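Putative alpha-N-acetylgalactosaminidase (Bacillus halodurans C-125, PDB 3CC1) probably hydrolyses terminal alpha-linked N-acetylgalactosamine residues from glycoconjugates, as a glycoside hydrolase related to the alpha-galactosidases. Local coordinates at residues C272-S284 and G290-L302. Numbering follows the deposited sequence.
Unlike the reference sequence in segment 272-284: Gly273 (reference Asp).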
ATOM      1  N   CYS A 272     -16.160  12.807  -8.227  1.00 25.11           N
ATOM      2  CA  CYS A 272     -14.738  13.013  -7.954  1.00 25.91           C
ATOM      3  C   CYS A 272     -14.474  14.279  -7.160  1.00 25.40           C
ATOM      4  O   CYS A 272     -13.378  14.501  -6.657  1.00 25.33           O
ATOM      5  CB  CYS A 272     -13.940  13.040  -9.254  1.00 25.84           C
ATOM      6  SG  CYS A 272     -13.942  11.415 -10.059  1.00 30.73           S
ATOM      7  N   GLY A 273     -15.504  15.099  -7.042  1.00 25.01           N
ATOM      8  CA  GLY A 273     -15.411  16.316  -6.306  1.00 24.27           C
ATOM      9  C   GLY A 273     -15.708  17.571  -7.109  1.00 24.28           C
ATOM     10  O   GLY A 273     -15.641  17.607  -8.331  1.00 24.00           O
HETATM   11  N   MSE A 274     -16.006  18.637  -6.391  1.00 23.20           N
HETATM   12  CA  MSE A 274     -16.257  19.908  -7.045  1.00 23.23           C
HETATM   13  C   MSE A 274     -14.940  20.427  -7.638  1.00 23.07           C
HETATM   14  O   MSE A 274     -13.851  20.047  -7.186  1.00 22.65           O
HETATM   15  CB  MSE A 274     -16.928  20.858  -6.067  1.00 24.35           C
HETATM   16  CG  MSE A 274     -18.429  20.423  -5.730  1.00 28.39           C
HETATM   17 SE   MSE A 274     -18.962  21.404  -4.228  0.75 38.50          SE
HETATM   18  CE  MSE A 274     -17.555  21.259  -2.894  1.00 37.26           C
ATOM     19  N   LEU A 275     -15.046  21.211  -8.706  1.00 22.75           N
ATOM     20  CA  LEU A 275     -13.855  21.749  -9.412  1.00 22.70           C
ATOM     21  C   LEU A 275     -13.296  23.019  -8.753  1.00 22.56           C
ATOM     22  O   LEU A 275     -13.915  24.079  -8.853  1.00 21.55           O
ATOM     23  CB  LEU A 275     -14.175  22.032 -10.888  1.00 23.41           C
ATOM     24  CG  LEU A 275     -15.018  20.952 -11.591  1.00 23.09           C
ATOM     25  CD1 LEU A 275     -15.493  21.446 -13.005  1.00 24.26           C
ATOM     26  CD2 LEU A 275     -14.221  19.612 -11.636  1.00 22.37           C
ATOM     27  N   PRO A 276     -12.129  22.909  -8.045  1.00 22.90           N
ATOM     28  CA  PRO A 276     -11.569  24.092  -7.426  1.00 23.30           C
ATOM     29  C   PRO A 276     -10.728  24.853  -8.437  1.00 23.78           C
ATOM     30  O   PRO A 276      -9.496  24.757  -8.472  1.00 24.41           O
ATOM     31  CB  PRO A 276     -10.724  23.537  -6.291  1.00 23.66           C
ATOM     32  CG  PRO A 276     -10.254  22.188  -6.772  1.00 23.11           C
ATOM     33  CD  PRO A 276     -11.276  21.722  -7.814  1.00 23.65           C
ATOM     34  N   LEU A 277     -11.443  25.624  -9.232  1.00 22.85           N
ATOM     35  CA  LEU A 277     -10.875  26.400 -10.305  1.00 23.36           C
ATOM     36  C   LEU A 277     -11.184  27.871 -10.132  1.00 23.34           C
ATOM     37  O   LEU A 277     -12.147  28.253  -9.455  1.00 23.12           O
ATOM     38  CB  LEU A 277     -11.449  25.905 -11.640  1.00 22.74           C
ATOM     39  CG  LEU A 277     -11.119  24.494 -12.132  1.00 23.96           C
ATOM     40  CD1 LEU A 277     -11.903  24.170 -13.393  1.00 22.40           C
ATOM     41  CD2 LEU A 277      -9.631  24.304 -12.331  1.00 23.70           C
ATOM     42  N   GLY A 278     -10.343  28.705 -10.743  1.00 23.88           N
ATOM     43  CA  GLY A 278     -10.538  30.144 -10.700  1.00 23.04           C
ATOM     44  C   GLY A 278     -10.447  30.676  -9.293  1.00 22.58           C
ATOM     45  O   GLY A 278      -9.621  30.258  -8.526  1.00 21.30           O
ATOM     46  N   HIS A 279     -11.314  31.638  -8.992  1.00 22.90           N
ATOM     47  CA  HIS A 279     -11.314  32.367  -7.715  1.00 22.25           C
ATOM     48  C   HIS A 279     -12.161  31.646  -6.649  1.00 21.80           C
ATOM     49  O   HIS A 279     -13.392  31.554  -6.729  1.00 21.99           O
ATOM     50  CB  HIS A 279     -11.787  33.806  -7.952  1.00 22.83           C
ATOM     51  CG  HIS A 279     -11.599  34.729  -6.774  1.00 22.84           C
ATOM     52  ND1 HIS A 279     -12.244  35.945  -6.687  1.00 24.06           N
ATOM     53  CD2 HIS A 279     -10.862  34.615  -5.643  1.00 26.15           C
ATOM     54  CE1 HIS A 279     -11.893  36.550  -5.559  1.00 25.32           C
ATOM     55  NE2 HIS A 279     -11.063  35.760  -4.899  1.00 23.93           N
ATOM     56  N   ILE A 280     -11.453  31.138  -5.653  1.00 20.89           N
ATOM     57  CA  ILE A 280     -12.012  30.292  -4.610  1.00 20.77           C
ATOM     58  C   ILE A 280     -11.528  30.783  -3.262  1.00 20.78           C
ATOM     59  O   ILE A 280     -10.644  31.629  -3.194  1.00 19.52           O
ATOM     60  CB  ILE A 280     -11.628  28.773  -4.822  1.00 21.64           C
ATOM     61  CG1 ILE A 280     -10.114  28.574  -4.871  1.00 19.93           C
ATOM     62  CG2 ILE A 280     -12.279  28.216  -6.080  1.00 18.63           C
ATOM     63  CD1 ILE A 280      -9.652  27.119  -5.175  1.00 17.59           C
ATOM     64  N   GLY A 281     -12.125  30.258  -2.193  1.00 20.75           N
ATOM     65  CA  GLY A 281     -11.690  30.524  -0.841  1.00 21.34           C
ATOM     66  C   GLY A 281     -12.039  31.904  -0.324  1.00 22.02           C
ATOM     67  O   GLY A 281     -11.402  32.398   0.601  1.00 22.28           O
ATOM     68  N   ILE A 282     -13.054  32.532  -0.922  1.00 21.88           N
ATOM     69  CA  ILE A 282     -13.412  33.924  -0.589  1.00 21.65           C
ATOM     70  C   ILE A 282     -13.919  34.000   0.853  1.00 22.26           C
ATOM     71  O   ILE A 282     -13.459  34.827   1.631  1.00 21.11           O
ATOM     72  CB  ILE A 282     -14.398  34.530  -1.610  1.00 21.75           C
ATOM     73  CG1 ILE A 282     -13.759  34.511  -3.000  1.00 21.67           C
ATOM     74  CG2 ILE A 282     -14.783  35.983  -1.258  1.00 20.41           C
ATOM     75  CD1 ILE A 282     -14.677  34.904  -4.121  1.00 18.04           C
ATOM     76  N   ARG A 283     -14.838  33.104   1.212  1.00 22.12           N
ATOM     77  CA  ARG A 283     -15.254  32.929   2.594  1.00 22.70           C
ATOM     78  C   ARG A 283     -15.310  31.428   2.796  1.00 23.54           C
ATOM     79  O   ARG A 283     -16.265  30.799   2.433  1.00 24.38           O
ATOM     80  CB  ARG A 283     -16.611  33.584   2.882  1.00 22.52           C
ATOM     81  CG  ARG A 283     -16.630  35.117   2.670  1.00 22.12           C
ATOM     82  CD  ARG A 283     -17.901  35.792   3.173  1.00 21.95           C
ATOM     83  NE  ARG A 283     -19.126  35.176   2.642  1.00 19.61           N
ATOM     84  CZ  ARG A 283     -19.720  35.496   1.502  1.00 19.52           C
ATOM     85  NH1 ARG A 283     -19.203  36.422   0.723  1.00 20.41           N
ATOM     86  NH2 ARG A 283     -20.852  34.887   1.146  1.00 20.80           N
ATOM     87  N   SER A 284     -14.219  30.872   3.306  1.00 24.49           N
ATOM     88  CA  SER A 284     -13.938  29.425   3.288  1.00 24.26           C
ATOM     89  C   SER A 284     -12.920  29.072   4.376  1.00 24.02           C
ATOM     90  O   SER A 284     -11.848  29.696   4.500  1.00 23.46           O
ATOM     91  CB  SER A 284     -13.378  29.007   1.937  1.00 24.04           C
ATOM     92  OG  SER A 284     -13.253  27.607   1.846  1.00 23.27           O
ATOM     93  N   GLY A 290      -6.368  30.656   1.731  1.00 25.78           N
ATOM     94  CA  GLY A 290      -7.380  31.679   1.897  1.00 25.06           C
ATOM     95  C   GLY A 290      -7.932  32.159   0.559  1.00 24.42           C
ATOM     96  O   GLY A 290      -7.988  31.426  -0.421  1.00 24.05           O
ATOM     97  N   ASP A 291      -8.371  33.404   0.549  1.00 23.50           N
ATOM     98  CA  ASP A 291      -8.909  34.005  -0.654  1.00 23.51           C
ATOM     99  C   ASP A 291      -7.846  33.962  -1.741  1.00 23.62           C
ATOM    100  O   ASP A 291      -6.769  34.534  -1.598  1.00 23.63           O
ATOM    101  CB  ASP A 291      -9.358  35.424  -0.341  1.00 23.79           C
ATOM    102  CG  ASP A 291     -10.132  36.068  -1.484  1.00 23.79           C
ATOM    103  OD1 ASP A 291      -9.962  35.677  -2.634  1.00 23.64           O
ATOM    104  OD2 ASP A 291     -10.925  36.990  -1.223  1.00 28.50           O
ATOM    105  N   ARG A 292      -8.131  33.260  -2.831  1.00 23.26           N
ATOM    106  CA  ARG A 292      -7.088  32.875  -3.770  1.00 23.30           C
ATOM    107  C   ARG A 292      -7.585  32.501  -5.140  1.00 23.52           C
ATOM    108  O   ARG A 292      -8.766  32.217  -5.344  1.00 22.86           O
ATOM    109  CB  ARG A 292      -6.304  31.692  -3.212  1.00 23.42           C
ATOM    110  CG  ARG A 292      -7.022  30.342  -3.264  1.00 24.59           C
ATOM    111  CD  ARG A 292      -6.317  29.288  -2.418  1.00 22.05           C
ATOM    112  NE  ARG A 292      -7.034  28.001  -2.386  1.00 23.04           N
ATOM    113  CZ  ARG A 292      -8.027  27.709  -1.553  1.00 22.45           C
ATOM    114  NH1 ARG A 292      -8.442  28.608  -0.692  1.00 22.84           N
ATOM    115  NH2 ARG A 292      -8.608  26.517  -1.574  1.00 24.52           N
ATOM    116  N   TRP A 293      -6.637  32.528  -6.073  1.00 23.55           N
ATOM    117  CA  TRP A 293      -6.725  31.796  -7.311  1.00 23.31           C
ATOM    118  C   TRP A 293      -6.338  30.348  -7.020  1.00 22.59           C
ATOM    119  O   TRP A 293      -5.509  30.074  -6.153  1.00 22.01           O
ATOM    120  CB  TRP A 293      -5.769  32.352  -8.357  1.00 23.90           C
ATOM    121  CG  TRP A 293      -6.193  32.034  -9.705  1.00 26.70           C
ATOM    122  CD1 TRP A 293      -5.643  31.104 -10.584  1.00 29.83           C
ATOM    123  CD2 TRP A 293      -7.273  32.647 -10.395  1.00 28.60           C
ATOM    124  NE1 TRP A 293      -6.337  31.129 -11.782  1.00 28.69           N
ATOM    125  CE2 TRP A 293      -7.344  32.062 -11.684  1.00 30.56           C
ATOM    126  CE3 TRP A 293      -8.185  33.630 -10.054  1.00 29.15           C
ATOM    127  CZ2 TRP A 293      -8.309  32.444 -12.614  1.00 31.24           C
ATOM    128  CZ3 TRP A 293      -9.132  34.018 -10.994  1.00 31.06           C
ATOM    129  CH2 TRP A 293      -9.200  33.422 -12.234  1.00 29.34           C
ATOM    130  N   THR A 294      -6.957  29.428  -7.746  1.00 21.84           N
ATOM    131  CA  THR A 294      -6.661  28.013  -7.580  1.00 21.67           C
ATOM    132  C   THR A 294      -5.178  27.731  -7.507  1.00 21.60           C
ATOM    133  O   THR A 294      -4.402  28.288  -8.233  1.00 21.56           O
ATOM    134  CB  THR A 294      -7.305  27.138  -8.674  1.00 21.82           C
ATOM    135  OG1 THR A 294      -6.999  25.769  -8.397  1.00 23.62           O
ATOM    136  CG2 THR A 294      -6.816  27.497 -10.052  1.00 20.91           C
ATOM    137  N   ARG A 295      -4.798  26.858  -6.588  1.00 21.93           N
ATOM    138  CA  ARG A 295      -3.408  26.512  -6.398  1.00 22.42           C
ATOM    139  C   ARG A 295      -2.943  25.521  -7.464  1.00 22.29           C
ATOM    140  O   ARG A 295      -1.763  25.306  -7.602  1.00 22.06           O
ATOM    141  CB  ARG A 295      -3.165  25.922  -5.005  1.00 23.32           C
ATOM    142  CG  ARG A 295      -3.345  26.923  -3.883  1.00 24.91           C
ATOM    143  CD  ARG A 295      -3.549  26.212  -2.567  1.00 28.05           C
ATOM    144  NE  ARG A 295      -2.268  25.867  -1.969  1.00 30.88           N
ATOM    145  CZ  ARG A 295      -1.742  24.638  -1.944  1.00 37.06           C
ATOM    146  NH1 ARG A 295      -2.355  23.564  -2.457  1.00 34.71           N
ATOM    147  NH2 ARG A 295      -0.560  24.483  -1.380  1.00 41.73           N
ATOM    148  N   PHE A 296      -3.871  24.949  -8.228  1.00 21.00           N
ATOM    149  CA  PHE A 296      -3.505  23.977  -9.262  1.00 20.31           C
ATOM    150  C   PHE A 296      -2.802  24.706 -10.406  1.00 21.84           C
ATOM    151  O   PHE A 296      -3.244  25.779 -10.846  1.00 20.69           O
ATOM    152  CB  PHE A 296      -4.688  23.260  -9.832  1.00 20.34           C
ATOM    153  CG  PHE A 296      -5.204  22.116  -8.990  1.00 19.65           C
ATOM    154  CD1 PHE A 296      -4.359  21.266  -8.342  1.00 22.52           C
ATOM    155  CD2 PHE A 296      -6.551  21.832  -8.976  1.00 23.02           C
ATOM    156  CE1 PHE A 296      -4.869  20.167  -7.612  1.00 23.83           C
ATOM    157  CE2 PHE A 296      -7.060  20.758  -8.252  1.00 25.18           C
ATOM    158  CZ  PHE A 296      -6.207  19.931  -7.574  1.00 24.65           C
ATOM    159  N   THR A 297      -1.701  24.120 -10.882  1.00 21.52           N
ATOM    160  CA  THR A 297      -1.047  24.660 -12.052  1.00 21.74           C
ATOM    161  C   THR A 297      -1.978  24.372 -13.220  1.00 21.75           C
ATOM    162  O   THR A 297      -2.937  23.580 -13.110  1.00 21.51           O
ATOM    163  CB  THR A 297       0.305  24.000 -12.329  1.00 22.09           C
ATOM    164  OG1 THR A 297       0.077  22.607 -12.614  1.00 21.54           O
ATOM    165  CG2 THR A 297       1.316  24.206 -11.147  1.00 21.92           C
ATOM    166  N   LYS A 298      -1.697  24.997 -14.351  1.00 22.24           N
ATOM    167  CA  LYS A 298      -2.493  24.736 -15.555  1.00 22.84           C
ATOM    168  C   LYS A 298      -2.457  23.267 -15.962  1.00 22.71           C
ATOM    169  O   LYS A 298      -3.474  22.691 -16.337  1.00 22.78           O
ATOM    170  CB  LYS A 298      -2.007  25.598 -16.707  1.00 22.79           C
ATOM    171  CG  LYS A 298      -2.437  27.055 -16.572  1.00 26.09           C
ATOM    172  CD  LYS A 298      -1.926  27.907 -17.712  1.00 28.88           C
ATOM    173  CE  LYS A 298      -2.500  29.315 -17.568  1.00 32.23           C
ATOM    174  NZ  LYS A 298      -2.053  30.103 -18.753  1.00 34.15           N
ATOM    175  N   ASP A 299      -1.283  22.648 -15.872  1.00 22.81           N
ATOM    176  CA  ASP A 299      -1.167  21.233 -16.177  1.00 22.26           C
ATOM    177  C   ASP A 299      -2.092  20.388 -15.259  1.00 21.72           C
ATOM    178  O   ASP A 299      -2.762  19.417 -15.690  1.00 21.63           O
ATOM    179  CB  ASP A 299       0.261  20.736 -16.055  1.00 22.61           C
ATOM    180  CG  ASP A 299       1.141  21.091 -17.250  1.00 25.20           C
ATOM    181  OD1 ASP A 299       0.589  21.541 -18.299  1.00 25.59           O
ATOM    182  OD2 ASP A 299       2.384  20.903 -17.108  1.00 26.22           O
ATOM    183  N   GLU A 300      -2.074  20.722 -13.976  1.00 21.40           N
ATOM    184  CA  GLU A 300      -2.904  20.031 -12.999  1.00 20.81           C
ATOM    185  C   GLU A 300      -4.376  20.208 -13.226  1.00 20.37           C
ATOM    186  O   GLU A 300      -5.141  19.289 -13.011  1.00 20.09           O
ATOM    187  CB  GLU A 300      -2.526  20.479 -11.570  1.00 20.99           C
ATOM    188  CG  GLU A 300      -1.169  19.927 -11.162  1.00 20.54           C
ATOM    189  CD  GLU A 300      -0.617  20.590  -9.884  1.00 21.38           C
ATOM    190  OE1 GLU A 300      -1.124  21.650  -9.488  1.00 21.13           O
ATOM    191  OE2 GLU A 300       0.361  20.044  -9.310  1.00 23.64           O
ATOM    192  N   GLN A 301      -4.784  21.419 -13.598  1.00 21.10           N
ATOM    193  CA  GLN A 301      -6.177  21.725 -13.890  1.00 21.34           C
ATOM    194  C   GLN A 301      -6.686  20.841 -15.067  1.00 22.31           C
ATOM    195  O   GLN A 301      -7.761  20.236 -14.992  1.00 21.96           O
ATOM    196  CB  GLN A 301      -6.348  23.220 -14.221  1.00 21.83           C
ATOM    197  CG  GLN A 301      -6.061  24.197 -13.029  1.00 21.84           C
ATOM    198  CD  GLN A 301      -6.120  25.645 -13.433  1.00 24.00           C
ATOM    199  OE1 GLN A 301      -7.034  26.054 -14.169  1.00 24.18           O
ATOM    200  NE2 GLN A 301      -5.142  26.449 -12.964  1.00 21.85           N
ATOM    201  N   LEU A 302      -5.896  20.751 -16.132  1.00 22.49           N
ATOM    202  CA  LEU A 302      -6.247  19.885 -17.280  1.00 23.39           C
ATOM    203  C   LEU A 302      -6.248  18.410 -16.902  1.00 23.06           C
ATOM    204  O   LEU A 302      -7.090  17.670 -17.334  1.00 23.21           O
ATOM    205  CB  LEU A 302      -5.286  20.087 -18.443  1.00 23.50           C
ATOM    206  CG  LEU A 302      -5.350  21.461 -19.100  1.00 25.96           C
ATOM    207  CD1 LEU A 302      -4.187  21.620 -20.054  1.00 26.74           C
ATOM    208  CD2 LEU A 302      -6.639  21.686 -19.839  1.00 25.91           C
TER
HETATM  209  O   HOH W   1      -8.652  28.125 -13.048  1.00 23.90           O
HETATM  210  O   HOH W   2     -11.942  37.139   1.075  1.00 34.11           O
HETATM  211  O   HOH W   3     -10.464  27.348   1.011  1.00 21.81           O
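Ile280 and Arg292 face each other as the hydrogen-bonded pair of a short antiparallel beta hairpin: Ile280 N gives to Arg292 O at 2.9 Å, and Arg292 N returns a bond to Ile280 O. Two residues further along, past the non-hydrogen-bonded pair His279-Trp293, Thr294 N bonds to Gly278 O, while the hydroxyl of Thr294 is given to Pro276 O (OG1 to O 2.7 Å). That same OG1 accepts from Phe296 N, an ST turn; threonine suits this turn after strand 292-293 because its hydroxyl can do both.

Side-chain polar bonds add to the ladder. His279 NE2 meets the syn lone pair of Asp291 OD1 at 2.5 Å, with ring and carboxylate only 24° apart; both side chains leave with CG anti to the backbone N (His279 chi1 -170°), which brings them together. His279 ND1 is held by Asp323, so the imidazole is gripped at both nitrogens. Arg292 lays a guanidinium face over Ile280, gives NH1 to Gly290 O at 2.9 Å and pairs NH2 with Asp245; an alanine here would probably leave Asp245 without its cationic mate and uncover the Ile280 side chain. A water links Gly278 N to Gln301 OE1, which Trp327 also bonds.

Apolar contacts extend past the paired strands. Trp293 spreads its six-membered ring over Gly278 CA, 3.8 Å from the centroid, a CH-pi contact; glycine also suits the positive phi there. Pro276 CG touches Phe296 CE2, and Leu277 CD2 meets Gln301 CG.

The hairpin lies within the alpha-galactosidase A family region, of the TIM-barrel clan, which probably carries the catalytic activity: Pro276 and Leu277 pack on Met304 of helix 298-310, Trp293 touches helix 326-332, and Leu275 bonds through its backbone to Met316 of strand 315-317.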